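Local coordinates for exocyst complex component EXO70 (Saccharomyces cerevisiae, PDB 2B1E), which forms part of the exocyst, the complex that tethers secretory vesicles to sites of exocytosis, and takes part in assembling that complex, at residues D101-I106 with M180-E185; K149-C154 with S218-A223; E251-V256 with N269-C274; N193-V198 with R261-Q266; P113-Q118 with G145-L150. One frame throughout, in Å; residues are numbered along the deposited sequence.

Contact 1: residues D101-I106 with M180-E185; sequences DPQINI and MNSYTE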
# COMPACT_ATOMS: atom_id res chain seq x y z
N ASP A 101 17.49 19.53 -16.19
CA ASP A 101 16.86 19.03 -14.98
C ASP A 101 15.37 18.88 -15.28
O ASP A 101 14.67 19.87 -15.47
CB ASP A 101 17.07 19.99 -13.82
CG ASP A 101 16.51 19.47 -12.52
OD1 ASP A 101 15.35 19.00 -12.53
OD2 ASP A 101 17.21 19.51 -11.49
N PRO A 102 14.87 17.64 -15.34
CA PRO A 102 13.46 17.35 -15.62
C PRO A 102 12.50 17.99 -14.62
O PRO A 102 11.39 18.40 -14.98
CB PRO A 102 13.40 15.82 -15.56
CG PRO A 102 14.82 15.40 -15.86
CD PRO A 102 15.61 16.40 -15.08
N GLN A 103 12.93 18.06 -13.36
CA GLN A 103 12.11 18.64 -12.29
C GLN A 103 11.56 20.01 -12.65
O GLN A 103 10.48 20.38 -12.19
CB GLN A 103 12.93 18.73 -11.00
CG GLN A 103 12.13 19.18 -9.79
CD GLN A 103 10.88 18.34 -9.58
OE1 GLN A 103 9.78 18.74 -9.96
NE2 GLN A 103 11.06 17.17 -9.00
N ILE A 104 12.30 20.76 -13.45
CA ILE A 104 11.85 22.09 -13.87
C ILE A 104 10.64 21.94 -14.79
O ILE A 104 9.59 22.54 -14.56
CB ILE A 104 12.97 22.86 -14.62
CG1 ILE A 104 14.10 23.19 -13.65
CG2 ILE A 104 12.39 24.11 -15.27
CD1 ILE A 104 15.33 23.78 -14.30
N ASN A 105 10.80 21.13 -15.83
CA ASN A 105 9.71 20.89 -16.78
C ASN A 105 8.47 20.40 -16.04
O ASN A 105 7.36 20.87 -16.29
CB ASN A 105 10.15 19.86 -17.82
CG ASN A 105 11.28 20.35 -18.69
OD1 ASN A 105 11.05 20.91 -19.76
ND2 ASN A 105 12.51 20.16 -18.22
N ILE A 106 8.67 19.46 -15.13
CA ILE A 106 7.56 18.91 -14.35
C ILE A 106 6.85 20.02 -13.58
O ILE A 106 5.63 20.20 -13.70
CB ILE A 106 8.06 17.85 -13.35
CG1 ILE A 106 8.57 16.62 -14.10
CG2 ILE A 106 6.93 17.47 -12.40
CD1 ILE A 106 9.14 15.55 -13.20
N MET A 180 11.41 9.95 -5.01
CA MET A 180 11.21 8.80 -5.88
C MET A 180 10.03 9.07 -6.81
O MET A 180 9.94 8.51 -7.90
CB MET A 180 10.93 7.55 -5.03
CG MET A 180 11.10 6.23 -5.79
SD MET A 180 12.81 5.86 -6.22
CE MET A 180 12.96 6.72 -7.77
N ASN A 181 9.15 9.97 -6.37
CA ASN A 181 7.97 10.33 -7.15
C ASN A 181 8.34 11.09 -8.42
O ASN A 181 7.89 10.73 -9.51
CB ASN A 181 7.02 11.18 -6.30
CG ASN A 181 6.55 10.45 -5.05
OD1 ASN A 181 6.02 9.34 -5.13
ND2 ASN A 181 6.75 11.07 -3.89
N SER A 182 9.14 12.14 -8.28
CA SER A 182 9.57 12.92 -9.43
C SER A 182 10.43 12.06 -10.35
O SER A 182 10.20 12.02 -11.56
CB SER A 182 10.37 14.15 -8.99
OG SER A 182 9.56 15.04 -8.26
N TYR A 183 11.41 11.39 -9.76
CA TYR A 183 12.31 10.52 -10.52
C TYR A 183 11.48 9.60 -11.40
O TYR A 183 11.82 9.38 -12.57
CB TYR A 183 13.16 9.68 -9.57
CG TYR A 183 14.24 8.87 -10.27
CD1 TYR A 183 15.53 9.38 -10.42
CD2 TYR A 183 13.96 7.61 -10.79
CE1 TYR A 183 16.52 8.65 -11.08
CE2 TYR A 183 14.94 6.87 -11.45
CZ TYR A 183 16.22 7.39 -11.59
OH TYR A 183 17.19 6.65 -12.22
N THR A 184 10.39 9.08 -10.84
CA THR A 184 9.50 8.19 -11.57
C THR A 184 8.78 8.92 -12.69
O THR A 184 8.73 8.44 -13.83
CB THR A 184 8.44 7.56 -10.65
OG1 THR A 184 9.07 6.64 -9.74
CG2 THR A 184 7.40 6.81 -11.46
N GLU A 185 8.22 10.08 -12.37
CA GLU A 185 7.50 10.87 -13.36
C GLU A 185 8.42 11.25 -14.52
O GLU A 185 8.01 11.21 -15.68
CB GLU A 185 6.92 12.14 -12.72
CG GLU A 185 5.89 12.83 -13.58
CD GLU A 185 5.48 14.19 -13.04
OE1 GLU A 185 5.27 14.31 -11.81
OE2 GLU A 185 5.36 15.14 -13.84
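One hydrogen bond links Gln-103 to Ser-182 across this surface contact: the amide NE2 donates to the serine OG over 2.7 Å, with an N-H...O angle of 152°. The hydroxyl lies almost exactly in the amide plane, where the NE2 hydrogens point. Gln-103 gets there by setting CG anti to its backbone N and then folding at chi2 (53°), which carries the long side chain to its short partner. Here the short helix 102-108 crosses the start of helix 180-201, a helix of the all-helical Exo70 rod, nearly squarely (87°), the axes of the two segments being 10.1 Å apart. The remaining contacts are van der Waals. Ile-106 and Glu-185 arrive from opposite directions, and CG2 of Ile-106 comes 3.2 Å from OE2 of Glu-185, while CD1 of Ile-106 ends 4.0 Å from the backbone O of Ser-182. Glu-185 is exposed, so water can probably solvate the charge that lies against this hydrocarbon. Two residues on from Ser-182, Thr-184 OG1 donates to Met-180 O within the helix and is probably also hydrogen-bonded to Ser-252 OG, while Tyr-183 turns to helix 209-233.

Contact 2: residues K149-C154 with S218-A223; sequences KLILKC and SPLISA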
# COMPACT_ATOMS: atom_id res chain seq x y z
N LYS A 149 23.10 8.43 -23.18
CA LYS A 149 24.00 9.29 -22.44
C LYS A 149 23.28 10.58 -22.05
O LYS A 149 23.37 11.03 -20.90
CB LYS A 149 25.26 9.61 -23.25
CG LYS A 149 26.20 8.43 -23.42
CD LYS A 149 27.57 8.84 -23.96
CE LYS A 149 27.48 9.45 -25.36
NZ LYS A 149 26.89 10.83 -25.35
N LEU A 150 22.56 11.16 -23.00
CA LEU A 150 21.82 12.39 -22.78
C LEU A 150 20.80 12.22 -21.65
O LEU A 150 20.77 13.00 -20.69
CB LEU A 150 21.09 12.80 -24.06
CG LEU A 150 20.62 14.24 -24.27
CD1 LEU A 150 19.51 14.25 -25.31
CD2 LEU A 150 20.12 14.86 -22.98
N ILE A 151 19.97 11.19 -21.77
CA ILE A 151 18.93 10.91 -20.78
C ILE A 151 19.50 10.62 -19.39
O ILE A 151 18.96 11.08 -18.38
CB ILE A 151 18.05 9.73 -21.22
CG1 ILE A 151 17.39 10.07 -22.56
CG2 ILE A 151 16.98 9.43 -20.16
CD1 ILE A 151 16.61 8.92 -23.18
N LEU A 152 20.58 9.86 -19.33
CA LEU A 152 21.19 9.55 -18.05
C LEU A 152 21.64 10.84 -17.34
O LEU A 152 21.56 10.94 -16.11
CB LEU A 152 22.36 8.60 -18.23
CG LEU A 152 21.95 7.16 -18.58
CD1 LEU A 152 23.19 6.34 -18.92
CD2 LEU A 152 21.19 6.54 -17.41
N LYS A 153 22.10 11.81 -18.12
CA LYS A 153 22.55 13.09 -17.57
C LYS A 153 21.36 13.88 -17.03
O LYS A 153 21.49 14.63 -16.07
CB LYS A 153 23.27 13.91 -18.65
CG LYS A 153 24.67 13.41 -18.99
CD LYS A 153 25.22 14.13 -20.22
CE LYS A 153 26.66 13.73 -20.51
NZ LYS A 153 27.59 14.25 -19.48
N CYS A 154 20.21 13.72 -17.67
CA CYS A 154 19.00 14.41 -17.23
C CYS A 154 18.53 13.80 -15.92
O CYS A 154 18.24 14.50 -14.96
CB CYS A 154 17.90 14.28 -18.27
SG CYS A 154 18.24 15.13 -19.82
N SER A 218 16.93 0.24 -21.34
CA SER A 218 17.47 -0.68 -20.34
C SER A 218 18.40 -0.05 -19.31
O SER A 218 18.28 -0.32 -18.11
CB SER A 218 18.17 -1.86 -21.03
OG SER A 218 17.20 -2.67 -21.69
N PRO A 219 19.35 0.79 -19.75
CA PRO A 219 20.27 1.42 -18.80
C PRO A 219 19.48 2.26 -17.80
O PRO A 219 19.79 2.28 -16.60
CB PRO A 219 21.14 2.29 -19.70
CG PRO A 219 21.18 1.51 -20.97
CD PRO A 219 19.75 1.09 -21.14
N LEU A 220 18.46 2.95 -18.29
CA LEU A 220 17.61 3.78 -17.45
C LEU A 220 16.90 2.90 -16.41
O LEU A 220 16.74 3.29 -15.26
CB LEU A 220 16.57 4.50 -18.31
CG LEU A 220 17.09 5.29 -19.51
CD1 LEU A 220 15.91 5.90 -20.25
CD2 LEU A 220 18.05 6.37 -19.05
N ILE A 221 16.48 1.72 -16.85
CA ILE A 221 15.79 0.77 -15.98
C ILE A 221 16.74 0.28 -14.89
O ILE A 221 16.41 0.30 -13.70
CB ILE A 221 15.27 -0.44 -16.79
CG1 ILE A 221 14.22 0.00 -17.68
CG2 ILE A 221 14.72 -1.52 -15.87
N SER A 222 17.92 -0.18 -15.29
CA SER A 222 18.91 -0.67 -14.34
C SER A 222 19.11 0.40 -13.26
O SER A 222 19.14 0.09 -12.07
CB SER A 222 20.23 -0.97 -15.06
OG SER A 222 21.17 -1.57 -14.18
N ALA A 223 19.24 1.65 -13.70
CA ALA A 223 19.44 2.77 -12.79
C ALA A 223 18.26 2.94 -11.85
O ALA A 223 18.43 3.27 -10.67
CB ALA A 223 19.65 4.04 -13.59
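Leu-220 places its CG anti to its own carbonyl carbon (chi1 -52°) and runs on extended, so that both methyl groups reach toward Ile-151. The isoleucine answers with its short branch: CG2 stands anti to the backbone N and faces the leucine, while the longer CG1 arm swings back beside that N. The two side chains meet nearly perpendicular to each other. CG2 of Ile-151 is 3.4 Å from CD2 of Leu-220, closer than carbons usually come, and 3.7 Å from CD1 of Leu-220, so a single methyl group packs against the leucine's fork. Leu-152, the next residue, sends its CD2 to within 3.5 Å of the same Leu-220 CD2, which is thus held by two neighbouring residues of one helix turn. Helices 136-155 and 209-233 are brought together in this way, with helix 180-201 lying between them in sequence, an arrangement of the helical-bundle kind from which the rod-like Exo70 fold is built. Branched aliphatic residues suit such a seam, since their methyls fill space without needing polar partners. Ile-151 and Leu-220 are buried, whereas Leu-152, at the border, is exposed. Just before Leu-220, Pro-219 has no N-H to give to the preceding turn, and the helix is kinked there. Ile-151 also packs on Phe-190 and Glu-194 of helix 180-201, and Ala-223 on Tyr-183 of that same helix.

Contact 3: residues E251-V256 with N269-C274; sequences ESINDV and NLLQDC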
# COMPACT_ATOMS: atom_id res chain seq x y z
N GLU A 251 3.43 1.95 -6.17
CA GLU A 251 2.84 2.78 -7.21
C GLU A 251 3.87 3.13 -8.29
O GLU A 251 3.55 3.21 -9.47
CB GLU A 251 2.30 4.07 -6.59
CG GLU A 251 1.79 5.08 -7.60
CD GLU A 251 1.51 6.44 -6.98
OE1 GLU A 251 1.26 7.39 -7.75
OE2 GLU A 251 1.54 6.55 -5.73
N SER A 252 5.11 3.35 -7.86
CA SER A 252 6.19 3.69 -8.76
C SER A 252 6.46 2.55 -9.73
O SER A 252 6.35 2.72 -10.95
CB SER A 252 7.46 3.99 -7.97
OG SER A 252 8.51 4.39 -8.82
N ILE A 253 6.80 1.38 -9.20
CA ILE A 253 7.09 0.22 -10.03
C ILE A 253 5.90 -0.15 -10.93
O ILE A 253 6.09 -0.64 -12.04
CB ILE A 253 7.51 -1.01 -9.18
CG1 ILE A 253 8.06 -2.12 -10.08
CG2 ILE A 253 6.31 -1.54 -8.39
CD1 ILE A 253 9.36 -1.75 -10.76
N ASN A 254 4.68 0.07 -10.44
CA ASN A 254 3.50 -0.23 -11.25
C ASN A 254 3.46 0.70 -12.46
O ASN A 254 3.25 0.25 -13.59
CB ASN A 254 2.22 -0.07 -10.43
CG ASN A 254 1.99 -1.21 -9.47
OD1 ASN A 254 2.79 -2.14 -9.37
ND2 ASN A 254 0.88 -1.15 -8.74
N ASP A 255 3.65 1.99 -12.23
CA ASP A 255 3.63 2.96 -13.32
C ASP A 255 4.71 2.67 -14.36
O ASP A 255 4.48 2.80 -15.57
CB ASP A 255 3.81 4.39 -12.78
CG ASP A 255 2.57 4.90 -12.06
OD1 ASP A 255 1.49 4.28 -12.22
OD2 ASP A 255 2.67 5.93 -11.35
N VAL A 256 5.89 2.28 -13.91
CA VAL A 256 6.98 1.98 -14.83
C VAL A 256 6.66 0.73 -15.63
O VAL A 256 6.83 0.71 -16.85
CB VAL A 256 8.33 1.79 -14.08
CG1 VAL A 256 9.40 1.29 -15.04
CG2 VAL A 256 8.77 3.10 -13.46
N ASN A 269 13.41 -8.26 -16.20
CA ASN A 269 13.60 -9.17 -15.09
C ASN A 269 13.85 -8.41 -13.78
O ASN A 269 13.43 -8.85 -12.72
CB ASN A 269 14.78 -10.12 -15.37
CG ASN A 269 16.10 -9.39 -15.51
OD1 ASN A 269 16.25 -8.51 -16.35
ND2 ASN A 269 17.07 -9.76 -14.68
N LEU A 270 14.53 -7.27 -13.88
CA LEU A 270 14.83 -6.45 -12.71
C LEU A 270 13.57 -5.89 -12.05
O LEU A 270 13.41 -5.97 -10.84
CB LEU A 270 15.76 -5.30 -13.09
CG LEU A 270 17.14 -5.67 -13.66
CD1 LEU A 270 17.82 -4.42 -14.20
CD2 LEU A 270 17.98 -6.31 -12.57
N LEU A 271 12.69 -5.33 -12.87
CA LEU A 271 11.46 -4.77 -12.34
C LEU A 271 10.70 -5.85 -11.59
O LEU A 271 10.29 -5.65 -10.44
CB LEU A 271 10.59 -4.23 -13.48
CG LEU A 271 11.21 -3.14 -14.36
CD1 LEU A 271 10.16 -2.63 -15.35
CD2 LEU A 271 11.71 -2.00 -13.49
N GLN A 272 10.54 -7.00 -12.23
CA GLN A 272 9.83 -8.12 -11.62
C GLN A 272 10.41 -8.44 -10.25
O GLN A 272 9.66 -8.58 -9.27
CB GLN A 272 9.92 -9.34 -12.54
CG GLN A 272 9.35 -9.08 -13.93
CD GLN A 272 9.46 -10.29 -14.84
OE1 GLN A 272 10.55 -10.84 -15.02
NE2 GLN A 272 8.34 -10.70 -15.42
N ASP A 273 11.73 -8.55 -10.16
CA ASP A 273 12.36 -8.84 -8.88
C ASP A 273 11.94 -7.75 -7.89
O ASP A 273 11.55 -8.05 -6.75
CB ASP A 273 13.88 -8.85 -9.02
CG ASP A 273 14.36 -9.88 -10.02
OD1 ASP A 273 14.00 -11.07 -9.89
OD2 ASP A 273 15.12 -9.50 -10.95
N CYS A 274 12.00 -6.50 -8.33
CA CYS A 274 11.62 -5.37 -7.48
C CYS A 274 10.17 -5.47 -7.04
O CYS A 274 9.85 -5.19 -5.89
CB CYS A 274 11.84 -4.05 -8.23
SG CYS A 274 13.58 -3.57 -8.39
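Ile-253 and Leu-271 form the tight part of this contact, their CD1 and CD2 atoms respectively meeting at 3.6 Å. The isoleucine turns CG1 anti to its backbone N (chi1 -169°), which leaves CG2 between that N and the carbonyl carbon, and this aims the long arm across the gap until CD1 also lies 3.9 Å from Leu-271 CB. One turn further on, Val-256 comes in across the leucine, its CG1 being 4.0 Å from Leu-271 CD1. Leu-271 therefore divides its fork, CD2 serving the isoleucine and CD1 the valine. Packing slackens toward Cys-274, whose CB stays 4.2 Å from Ile-253 CD1; the residue is partly exposed, and its small side chain covers little. Beyond that seam the character changes: Asn-254 on one helix and Gln-272 and Asp-273 on the other are exposed, polar residues that suit water rather than an apolar interface. The inner face is instead closed by helix 209-233, whose Tyr-224 lies against both Ile-253 and Val-256, while Leu-187 of helix 180-201 adds a further cover to the valine. The two segments run antiparallel, at 152° with their axes 10.5 Å apart, and belong to consecutive helices joined by a short loop. This is an alpha-helical hairpin, the antiparallel pairing from which elongated all-helical bundles such as Exo70 are made.

Contact 4: residues N193-V198 with R261-Q266; sequences NEKSLV and RGKELQ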
# COMPACT_ATOMS: atom_id res chain seq x y z
N ASN A 193 8.71 9.41 -24.56
CA ASN A 193 9.33 10.19 -25.62
C ASN A 193 10.33 9.41 -26.46
O ASN A 193 10.52 9.72 -27.64
CB ASN A 193 10.00 11.44 -25.02
CG ASN A 193 9.00 12.41 -24.40
OD1 ASN A 193 9.38 13.32 -23.66
ND2 ASN A 193 7.73 12.23 -24.72
N GLU A 194 11.00 8.41 -25.88
CA GLU A 194 11.94 7.61 -26.66
C GLU A 194 11.12 6.75 -27.61
O GLU A 194 11.54 6.45 -28.72
CB GLU A 194 12.81 6.71 -25.78
CG GLU A 194 14.09 7.35 -25.22
CD GLU A 194 14.78 8.28 -26.21
OE1 GLU A 194 14.32 9.43 -26.35
OE2 GLU A 194 15.77 7.87 -26.86
N LYS A 195 9.94 6.32 -27.15
CA LYS A 195 9.05 5.52 -27.98
C LYS A 195 8.61 6.35 -29.20
O LYS A 195 8.55 5.84 -30.32
CB LYS A 195 7.83 5.08 -27.18
CG LYS A 195 6.75 4.40 -28.02
CD LYS A 195 7.24 3.11 -28.66
CE LYS A 195 6.10 2.44 -29.43
NZ LYS A 195 4.87 2.33 -28.58
N SER A 196 8.30 7.62 -28.97
CA SER A 196 7.87 8.49 -30.06
C SER A 196 9.04 8.70 -31.03
O SER A 196 8.86 8.70 -32.24
CB SER A 196 7.39 9.86 -29.53
OG SER A 196 6.30 9.72 -28.65
N LEU A 197 10.24 8.86 -30.48
CA LEU A 197 11.44 9.07 -31.29
C LEU A 197 11.70 7.89 -32.22
O LEU A 197 11.83 8.08 -33.43
CB LEU A 197 12.67 9.28 -30.41
CG LEU A 197 13.96 9.61 -31.18
CD1 LEU A 197 13.76 10.93 -31.93
CD2 LEU A 197 15.14 9.72 -30.24
N VAL A 198 11.77 6.69 -31.67
CA VAL A 198 12.01 5.52 -32.50
C VAL A 198 10.90 5.39 -33.55
O VAL A 198 11.18 5.08 -34.71
CB VAL A 198 12.08 4.21 -31.66
CG1 VAL A 198 12.05 3.00 -32.58
CG2 VAL A 198 13.36 4.20 -30.83
N ARG A 261 4.72 -1.85 -20.95
CA ARG A 261 3.88 -2.95 -21.42
C ARG A 261 3.89 -3.00 -22.94
O ARG A 261 3.71 -1.98 -23.61
CB ARG A 261 2.44 -2.78 -20.92
CG ARG A 261 1.60 -1.76 -21.68
CD ARG A 261 0.12 -2.00 -21.44
NE ARG A 261 -0.74 -1.12 -22.24
CZ ARG A 261 -2.06 -1.22 -22.30
NH1 ARG A 261 -2.69 -2.16 -21.62
NH2 ARG A 261 -2.76 -0.37 -23.05
N GLY A 262 4.12 -4.19 -23.48
CA GLY A 262 4.16 -4.33 -24.92
C GLY A 262 5.43 -3.76 -25.51
O GLY A 262 5.44 -3.26 -26.63
N LYS A 263 6.51 -3.84 -24.74
CA LYS A 263 7.80 -3.34 -25.19
C LYS A 263 8.91 -4.34 -24.91
O LYS A 263 9.00 -4.89 -23.81
CB LYS A 263 8.12 -2.01 -24.50
CG LYS A 263 7.15 -0.89 -24.84
CD LYS A 263 7.19 -0.55 -26.32
CE LYS A 263 6.18 0.52 -26.67
NZ LYS A 263 4.78 0.09 -26.40
N GLU A 264 9.75 -4.58 -25.91
CA GLU A 264 10.87 -5.50 -25.77
C GLU A 264 11.82 -4.86 -24.76
O GLU A 264 12.15 -3.68 -24.88
CB GLU A 264 11.57 -5.66 -27.12
CG GLU A 264 12.59 -6.78 -27.18
CD GLU A 264 13.30 -6.84 -28.52
OE1 GLU A 264 14.19 -6.00 -28.77
OE2 GLU A 264 12.96 -7.72 -29.34
N LEU A 265 12.24 -5.62 -23.75
CA LEU A 265 13.15 -5.10 -22.74
C LEU A 265 13.99 -6.20 -22.12
O LEU A 265 13.46 -7.16 -21.57
CB LEU A 265 12.37 -4.37 -21.64
CG LEU A 265 13.22 -3.61 -20.60
CD1 LEU A 265 13.94 -2.45 -21.28
CD2 LEU A 265 12.32 -3.10 -19.49
N GLN A 266 15.31 -6.05 -22.21
CA GLN A 266 16.24 -7.02 -21.66
C GLN A 266 16.35 -6.95 -20.14
O GLN A 266 16.81 -7.90 -19.50
CB GLN A 266 17.62 -6.83 -22.28
CG GLN A 266 18.14 -5.41 -22.21
CD GLN A 266 19.55 -5.27 -22.75
OE1 GLN A 266 20.10 -4.17 -22.84
NE2 GLN A 266 20.16 -6.40 -23.11
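Lys-195 and Lys-263 meet near the ends of their side chains, crossing at about a right angle. The closest approach is that of Lys-195 NZ to Lys-263 CE, 2.9 Å. NZ of Lys-195 lies 3.1 Å from NZ of Lys-263, a pair of donors that is not hydrogen-bonded as modelled. Each of Lys-195 CD and CE also stands 3.4 Å from Lys-263 CE, tighter than carbons normally approach. Distances as short as that 2.9 Å between two partly exposed lysines are best read with caution; if both are protonated they should repel, and proximity would tend to make one of them easier to deprotonate. Lys-195 leaves its helix with CG anti to the backbone N (chi1 172°) and bends at chi2 and chi4, while Lys-263 bends at the same two places, curling its ammonium group back toward its own backbone. There Gly-262 O receives a weak hydrogen bond of 3.4 Å from Lys-263 NZ. Gly-262 has a positive phi of 74°, readily adopted by a residue without a side chain, and after it the loop runs on extended through Lys-263. Farther out, Glu-194 packs on Leu-213 and Ile-216 of helix 209-233, and Leu-265 on Ser-218 of the same helix, so that helix 180-201 and the loop joining helices 245-259 and 268-299 both rest against it.

Contact 5: residues P113-Q118 with G145-L150; sequences PYYEDQ and GERSKL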
# COMPACT_ATOMS: atom_id res chain seq x y z
N PRO A 113 12.23 18.67 -24.19
CA PRO A 113 12.63 19.15 -25.52
C PRO A 113 12.53 17.99 -26.50
O PRO A 113 12.62 16.83 -26.10
CB PRO A 113 14.09 19.58 -25.32
CG PRO A 113 14.16 19.89 -23.86
CD PRO A 113 13.33 18.81 -23.23
N TYR A 114 12.35 18.30 -27.78
CA TYR A 114 12.27 17.26 -28.80
C TYR A 114 12.80 17.82 -30.11
O TYR A 114 12.64 19.00 -30.39
CB TYR A 114 10.82 16.80 -28.99
CG TYR A 114 10.69 15.50 -29.76
CD1 TYR A 114 11.17 14.30 -29.22
CD2 TYR A 114 10.09 15.46 -31.01
CE1 TYR A 114 11.04 13.10 -29.92
CE2 TYR A 114 9.95 14.27 -31.72
CZ TYR A 114 10.43 13.10 -31.17
OH TYR A 114 10.28 11.92 -31.86
N TYR A 115 13.44 16.97 -30.91
CA TYR A 115 14.01 17.39 -32.19
C TYR A 115 12.94 17.96 -33.11
O TYR A 115 11.79 17.52 -33.08
CB TYR A 115 14.69 16.21 -32.88
CG TYR A 115 15.77 15.57 -32.04
CD1 TYR A 115 16.96 16.26 -31.75
CD2 TYR A 115 15.62 14.28 -31.53
CE1 TYR A 115 17.97 15.68 -30.98
CE2 TYR A 115 16.63 13.69 -30.76
CZ TYR A 115 17.79 14.39 -30.49
OH TYR A 115 18.79 13.79 -29.76
N GLU A 116 13.31 18.94 -33.92
CA GLU A 116 12.35 19.52 -34.85
C GLU A 116 12.16 18.52 -35.97
O GLU A 116 12.99 17.62 -36.15
CB GLU A 116 12.87 20.86 -35.40
CG GLU A 116 14.31 20.82 -35.86
CD GLU A 116 14.84 22.20 -36.26
OE1 GLU A 116 14.64 23.17 -35.49
OE2 GLU A 116 15.47 22.30 -37.33
N ASP A 117 11.06 18.65 -36.70
CA ASP A 117 10.75 17.75 -37.80
C ASP A 117 11.88 17.63 -38.82
O ASP A 117 12.20 16.53 -39.28
CB ASP A 117 9.47 18.21 -38.50
CG ASP A 117 8.21 17.88 -37.72
OD1 ASP A 117 8.31 17.57 -36.51
OD2 ASP A 117 7.12 17.93 -38.31
N GLN A 118 12.48 18.76 -39.19
CA GLN A 118 13.56 18.72 -40.17
C GLN A 118 14.76 17.92 -39.64
O GLN A 118 15.43 17.23 -40.41
CB GLN A 118 13.99 20.14 -40.56
CG GLN A 118 12.85 20.98 -41.14
CD GLN A 118 12.11 21.81 -40.08
OE1 GLN A 118 12.05 21.44 -38.91
NE2 GLN A 118 11.53 22.93 -40.51
N GLY A 145 23.86 4.98 -28.15
CA GLY A 145 24.85 5.54 -27.25
C GLY A 145 24.61 7.00 -26.93
O GLY A 145 24.68 7.40 -25.77
N GLU A 146 24.32 7.81 -27.94
CA GLU A 146 24.10 9.23 -27.73
C GLU A 146 22.83 9.52 -26.93
O GLU A 146 22.83 10.38 -26.05
CB GLU A 146 24.05 9.97 -29.07
CG GLU A 146 25.38 10.02 -29.82
CD GLU A 146 26.53 10.52 -28.95
OE1 GLU A 146 26.43 11.64 -28.40
OE2 GLU A 146 27.53 9.79 -28.82
N ARG A 147 21.75 8.81 -27.24
CA ARG A 147 20.49 9.02 -26.54
C ARG A 147 20.56 8.61 -25.07
O ARG A 147 20.14 9.37 -24.20
CB ARG A 147 19.36 8.25 -27.23
CG ARG A 147 18.93 8.84 -28.57
CD ARG A 147 18.40 10.26 -28.40
NE ARG A 147 17.33 10.30 -27.40
CZ ARG A 147 16.81 11.42 -26.90
NH1 ARG A 147 17.26 12.61 -27.31
NH2 ARG A 147 15.85 11.36 -26.00
N SER A 148 21.08 7.42 -24.79
CA SER A 148 21.15 6.97 -23.40
C SER A 148 22.08 7.85 -22.56
O SER A 148 21.87 8.00 -21.36
CB SER A 148 21.56 5.49 -23.32
OG SER A 148 22.82 5.26 -23.91
N LYS A 149 23.10 8.43 -23.18
CA LYS A 149 24.00 9.29 -22.44
C LYS A 149 23.28 10.58 -22.05
O LYS A 149 23.37 11.03 -20.90
CB LYS A 149 25.26 9.61 -23.25
CG LYS A 149 26.20 8.43 -23.42
CD LYS A 149 27.57 8.84 -23.96
CE LYS A 149 27.48 9.45 -25.36
NZ LYS A 149 26.89 10.83 -25.35
N LEU A 150 22.56 11.16 -23.00
CA LEU A 150 21.82 12.39 -22.78
C LEU A 150 20.80 12.22 -21.65
O LEU A 150 20.77 13.00 -20.69
CB LEU A 150 21.09 12.80 -24.06
CG LEU A 150 20.62 14.24 -24.27
CD1 LEU A 150 19.51 14.25 -25.31
CD2 LEU A 150 20.12 14.86 -22.98
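A single buried polar contact, between Tyr-115 and Arg-147, ties the extended loop leading into helix 117-132 to helix 136-155. Arg-147 NH1 donates to Tyr-115 OH over 3.1 Å with an N-H...O angle of 145°. The oxygen meets the edge of the guanidinium close to its plane, where the N-H bonds point, and the ring is turned steeply, 72° from that plane. NH1 also lies 3.7 Å from the ring carbon CE2 of Tyr-115, approaching it obliquely. Arginine suits the place because its chain can fold: bends at chi2 and chi3 let the head group reach the tyrosine hydroxyl, and the side chains run alongside one another, pointing opposite ways. Leu-197 of helix 180-201 packs on both. The hydroxyl has another and stronger partner, donating to the backbone O of Leu-94 at the end of helix 66-94, while Arg-147 NH2 forms a salt bridge with Glu-194 OE1. Buried charge is thus met by opposite charge, and the phenol, giving one hydrogen bond and receiving another, relays the link from helix 180-201 through the arginine to the carbonyl of Leu-94.

In the fold
Contacts 2 and 3 are buried and apolar, built mainly from leucine, isoleucine and valine; contact 5 is buried too, but polar, and so relies on matched partners. Contacts 1 and 4 lie at the surface, where contact 1 has a hydrogen bond and contact 4 brings two lysines together, a close meeting best read with caution. Helix 180-201 serves both contact 1 and contact 4, while helix 136-155 serves contacts 2 and 5, which share Lys-149 and Leu-150. Direct touches knit the set together: Pro-102 of contact 1 packs on Cys-154 of contact 2, and Ile-221 and Ser-222 of contact 2 pack on Leu-271 and Leu-270 of contact 3.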